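Local coordinates for kelch repeat and BTB domain-containing protein A55 (Vaccinia virus WR, PDB 6I2M) that probably acts as a substrate-specific adapter of CUL3-containing E3 ubiquitin ligases, directing host proteins to ubiquitination and proteasomal degradation, at residues Ser120-Cys123 against Ile124-Ile128; Asn180-Phe183 against Ala184-Ile187. All blocks are in the same frame, centred on the assembly; numbering follows the deposited sequence.

Contact 1 (Ser120-Cys123 against Ile124-Ile128); sequences SKNC and IDFYI
Asn-122 meets Phe-126 one helical turn further on, through both backbone and side chain. The amide N of Phe-126 bonds to the carbonyl O of Asn-122 at 3.1 Å, lying in the carbonyl plane with a fairly straight N-H...O angle of 158°. A second donor shares that oxygen: Asp-125 N approaches the Asn-122 O at 2.9 Å from above the carbonyl plane, and its bond is more bent. Two hydrogen bonds thus grip the Asn-122 carbonyl.

The side chains of the same two residues also touch. Phe-126 has its CG beside its own backbone N and opposite the carbonyl carbon (chi1 -77°), which carries the ring back along the helix toward Asn-122. There CB of Asn-122 abuts the ring edge in its plane, 3.7 Å from CE2 of Phe-126, while CD2 of the same ring comes within 3.3 Å of the Asn-122 carbonyl O. One residue along, Tyr-127 N bonds to Cys-123 O at 3.2 Å, tilted 30° from the carbonyl plane, and CB of Tyr-127 rests against the same oxygen. The CG2 branch of Ile-124 lies 3.7 Å from the carbonyl O of Lys-121.

Outside this turn, the amide of Asn-122 is anchored through ND2 to the backbone O of Asn-117, just beyond helix 104-116, with a weak bond from Asn-88 to its OD1. Asp-125 forms a salt bridge with Lys-92. Cys-123 and Tyr-127 both pack on Ile-146 of helix 136-147, and Phe-126 touches Ser-142 there; Cys-123 and Ile-124 reach Leu-153. The i to i+4 bonds of Phe-126 and Tyr-127, with the added i to i+3 bond of Asp-125, mark the opening turns of an alpha-helix, here helix 120-132 of the all-helical BACK region.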
loop_
_atom_site.group_PDB
_atom_site.type_symbol
_atom_site.label_atom_id
_atom_site.label_comp_id
_atom_site.label_asym_id
_atom_site.label_seq_id
_atom_site.Cartn_x
_atom_site.Cartn_y
_atom_site.Cartn_z
ATOM N N SER A 120 -24.866 -10.441 25.867
ATOM C CA SER A 120 -24.976 -10.922 27.247
ATOM C C SER A 120 -24.136 -12.194 27.445
ATOM O O SER A 120 -23.532 -12.372 28.499
ATOM C CB SER A 120 -26.434 -11.178 27.615
ATOM O OG SER A 120 -27.050 -12.084 26.715
ATOM N N LYS A 121 -24.074 -13.053 26.414
ATOM C CA LYS A 121 -23.302 -14.300 26.414
ATOM C C LYS A 121 -21.787 -14.072 26.235
ATOM O O LYS A 121 -20.996 -14.965 26.557
ATOM C CB LYS A 121 -23.852 -15.282 25.356
ATOM C CG LYS A 121 -23.905 -14.724 23.932
ATOM C CD LYS A 121 -24.940 -15.444 23.079
ATOM C CE LYS A 121 -25.196 -14.740 21.766
ATOM N NZ LYS A 121 -26.005 -13.501 21.941
ATOM N N ASN A 122 -21.392 -12.883 25.733
ATOM C CA ASN A 122 -19.998 -12.514 25.473
ATOM C C ASN A 122 -19.343 -11.709 26.599
ATOM O O ASN A 122 -18.227 -12.042 27.001
ATOM C CB ASN A 122 -19.873 -11.762 24.139
ATOM C CG ASN A 122 -20.307 -12.542 22.917
ATOM O OD1 ASN A 122 -20.111 -13.760 22.807
ATOM N ND2 ASN A 122 -20.894 -11.846 21.957
ATOM N N CYS A 123 -20.031 -10.651 27.093
ATOM C CA CYS A 123 -19.577 -9.713 28.135
ATOM C C CYS A 123 -18.952 -10.379 29.366
ATOM O O CYS A 123 -17.968 -9.864 29.902
ATOM C CB CYS A 123 -20.707 -8.771 28.538
ATOM S SG CYS A 123 -22.105 -9.589 29.352
ATOM N N ILE A 124 -19.536 -11.505 29.812
ATOM C CA ILE A 124 -19.091 -12.296 30.962
ATOM C C ILE A 124 -17.649 -12.830 30.758
ATOM O O ILE A 124 -16.869 -12.853 31.712
ATOM C CB ILE A 124 -20.144 -13.401 31.307
ATOM C CG1 ILE A 124 -19.824 -14.111 32.641
ATOM C CG2 ILE A 124 -20.369 -14.403 30.158
ATOM C CD1 ILE A 124 -21.038 -14.374 33.503
ATOM N N ASP A 125 -17.292 -13.186 29.508
ATOM C CA ASP A 125 -15.973 -13.694 29.132
ATOM C C ASP A 125 -14.972 -12.566 28.846
ATOM O O ASP A 125 -13.800 -12.694 29.206
ATOM C CB ASP A 125 -16.095 -14.643 27.922
ATOM C CG ASP A 125 -14.800 -15.296 27.471
ATOM O OD1 ASP A 125 -14.052 -15.800 28.339
ATOM O OD2 ASP A 125 -14.547 -15.323 26.249
ATOM N N PHE A 126 -15.432 -11.470 28.203
ATOM C CA PHE A 126 -14.595 -10.322 27.844
ATOM C C PHE A 126 -14.131 -9.480 29.042
ATOM O O PHE A 126 -13.137 -8.761 28.916
ATOM C CB PHE A 126 -15.274 -9.442 26.782
ATOM C CG PHE A 126 -15.215 -10.017 25.386
ATOM C CD1 PHE A 126 -14.031 -10.004 24.658
ATOM C CD2 PHE A 126 -16.347 -10.563 24.793
ATOM C CE1 PHE A 126 -13.975 -10.545 23.371
ATOM C CE2 PHE A 126 -16.291 -11.100 23.502
ATOM C CZ PHE A 126 -15.106 -11.084 22.799
ATOM N N TYR A 127 -14.827 -9.573 30.196
ATOM C CA TYR A 127 -14.456 -8.840 31.411
ATOM C C TYR A 127 -13.211 -9.444 32.065
ATOM O O TYR A 127 -12.281 -8.703 32.389
ATOM C CB TYR A 127 -15.633 -8.760 32.403
ATOM C CG TYR A 127 -15.266 -8.205 33.764
ATOM C CD1 TYR A 127 -15.150 -6.835 33.975
ATOM C CD2 TYR A 127 -15.047 -9.054 34.847
ATOM C CE1 TYR A 127 -14.806 -6.320 35.225
ATOM C CE2 TYR A 127 -14.695 -8.552 36.100
ATOM C CZ TYR A 127 -14.581 -7.184 36.286
ATOM O OH TYR A 127 -14.246 -6.685 37.522
ATOM N N ILE A 128 -13.203 -10.784 32.262
ATOM C CA ILE A 128 -12.093 -11.549 32.856
ATOM C C ILE A 128 -10.840 -11.416 31.964
ATOM O O ILE A 128 -9.719 -11.363 32.478
ATOM C CB ILE A 128 -12.501 -13.036 33.127
ATOM C CG1 ILE A 128 -13.867 -13.125 33.859
ATOM C CG2 ILE A 128 -11.409 -13.789 33.913
ATOM C CD1 ILE A 128 -14.627 -14.452 33.685
#

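Contact 2 (Asn180-Phe183 against Ala184-Ile187); sequences NEDF and APLI
Phe-183 and Leu-186 come together where a loop enters the first turn of helix 184-195, part of the BACK region, with Asp-182 completing the group from the loop side. The ring of Phe-183 and the side chain of Leu-186 cross obliquely, and CD1 of Phe-183 approaches CD1 of Leu-186 to 3.9 Å. This is an apolar contact between residues three apart in the sequence.

Leu-186 also lies against the backbone of the loop. Its CG stands beside its own backbone N, opposite the carbonyl carbon (chi1 -64°), which sends the branch back toward the preceding residues. CD1 of Leu-186 lies 3.6 Å from the carbonyl O of Asp-182 as well as near the ring, and its CB rests against the carbonyl O of Phe-183. The Asp-182 carbonyl O has a second apolar neighbour in CD of Pro-185, at 3.3 Å. The proline has no amide hydrogen to offer the loop, and its ring meets that oxygen through carbon alone.

On the inner side, Ile-187 closes the turn. CD1 of Ile-187 lies 4.1 Å from CB of Phe-183 and still nearer the Phe-183 carbonyl O. The buried isoleucine carries the helix start onto Ile-150 and Leu-151 of helix 150-153 and onto Ile-154 and Ile-178; Phe-183 also touches Leu-151 and Ile-178. Leu-186, by contrast, is on the exposed surface. A backbone hydrogen bond spans the junction, from N of Ile-187 to the carbonyl O of Phe-183, 3.0 Å long, with the donor nearly in line with the C=O bond at a C=O...N angle of 164°.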
loop_
_atom_site.group_PDB
_atom_site.type_symbol
_atom_site.label_atom_id
_atom_site.label_comp_id
_atom_site.label_asym_id
_atom_site.label_seq_id
_atom_site.Cartn_x
_atom_site.Cartn_y
_atom_site.Cartn_z
ATOM N N ASN A 180 -36.030 -5.194 41.907
ATOM C CA ASN A 180 -36.258 -5.300 43.348
ATOM C C ASN A 180 -34.971 -4.909 44.076
ATOM O O ASN A 180 -33.881 -5.320 43.668
ATOM C CB ASN A 180 -36.690 -6.723 43.733
ATOM C CG ASN A 180 -37.331 -6.857 45.099
ATOM O OD1 ASN A 180 -36.792 -6.431 46.129
ATOM N ND2 ASN A 180 -38.497 -7.482 45.138
ATOM N N GLU A 181 -35.102 -4.124 45.158
ATOM C CA GLU A 181 -33.972 -3.647 45.960
ATOM C C GLU A 181 -33.574 -4.653 47.063
ATOM O O GLU A 181 -33.232 -4.260 48.183
ATOM C CB GLU A 181 -34.259 -2.237 46.524
ATOM C CG GLU A 181 -34.225 -1.121 45.488
ATOM C CD GLU A 181 -35.452 -0.986 44.606
ATOM O OE1 GLU A 181 -36.560 -0.765 45.148
ATOM O OE2 GLU A 181 -35.304 -1.095 43.368
ATOM N N ASP A 182 -33.606 -5.960 46.723
ATOM C CA ASP A 182 -33.273 -7.074 47.615
ATOM C C ASP A 182 -32.727 -8.293 46.830
ATOM O O ASP A 182 -32.646 -9.398 47.376
ATOM C CB ASP A 182 -34.502 -7.446 48.477
ATOM C CG ASP A 182 -34.195 -8.167 49.780
ATOM O OD1 ASP A 182 -33.211 -7.785 50.456
ATOM O OD2 ASP A 182 -34.947 -9.100 50.131
ATOM N N PHE A 183 -32.336 -8.083 45.555
ATOM C CA PHE A 183 -31.780 -9.137 44.701
ATOM C C PHE A 183 -30.298 -9.397 44.977
ATOM O O PHE A 183 -29.834 -10.514 44.745
ATOM C CB PHE A 183 -31.998 -8.831 43.209
ATOM C CG PHE A 183 -33.212 -9.476 42.579
ATOM C CD1 PHE A 183 -33.334 -10.860 42.516
ATOM C CD2 PHE A 183 -34.204 -8.701 41.992
ATOM C CE1 PHE A 183 -34.449 -11.455 41.920
ATOM C CE2 PHE A 183 -35.320 -9.296 41.395
ATOM C CZ PHE A 183 -35.434 -10.668 41.360
ATOM N N ALA A 184 -29.566 -8.372 45.474
ATOM C CA ALA A 184 -28.133 -8.424 45.799
ATOM C C ALA A 184 -27.701 -9.644 46.658
ATOM O O ALA A 184 -26.751 -10.309 46.238
ATOM C CB ALA A 184 -27.682 -7.120 46.444
ATOM N N PRO A 185 -28.361 -10.013 47.799
ATOM C CA PRO A 185 -27.913 -11.209 48.539
ATOM C C PRO A 185 -28.207 -12.517 47.799
ATOM O O PRO A 185 -27.461 -13.480 47.962
ATOM C CB PRO A 185 -28.681 -11.126 49.867
ATOM C CG PRO A 185 -29.275 -9.751 49.909
ATOM C CD PRO A 185 -29.508 -9.387 48.486
ATOM N N LEU A 186 -29.278 -12.539 46.972
ATOM C CA LEU A 186 -29.679 -13.700 46.164
ATOM C C LEU A 186 -28.665 -13.979 45.045
ATOM O O LEU A 186 -28.493 -15.135 44.656
ATOM C CB LEU A 186 -31.093 -13.521 45.579
ATOM C CG LEU A 186 -32.254 -13.436 46.578
ATOM C CD1 LEU A 186 -33.404 -12.638 46.001
ATOM C CD2 LEU A 186 -32.727 -14.819 47.007
ATOM N N ILE A 187 -27.999 -12.916 44.536
ATOM C CA ILE A 187 -26.955 -12.983 43.504
ATOM C C ILE A 187 -25.695 -13.620 44.127
ATOM O O ILE A 187 -25.044 -14.449 43.483
ATOM C CB ILE A 187 -26.705 -11.574 42.875
ATOM C CG1 ILE A 187 -27.912 -11.137 42.009
ATOM C CG2 ILE A 187 -25.403 -11.521 42.050
ATOM C CD1 ILE A 187 -28.182 -9.625 41.959
#

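In the fold
This chain is the BTB and BACK part of the protein, without its Kelch repeats. From the N terminus it first builds the BTB domain, a small sheet flanked by helices, then runs through helix 104-116 into helix 120-132. Contact 1 lies in the opening turns of that helix, which packs on helices 136-147 and 150-153. The chain continues through helix 164-171 and a loop to contact 2, where helix 184-195 begins. The contacts follow in series, neither nesting nor crossing, and each spans a local turn instead of closing a long loop. Their centres lie about 21 Å apart and the contacts do not touch, yet both reach helix 150-153.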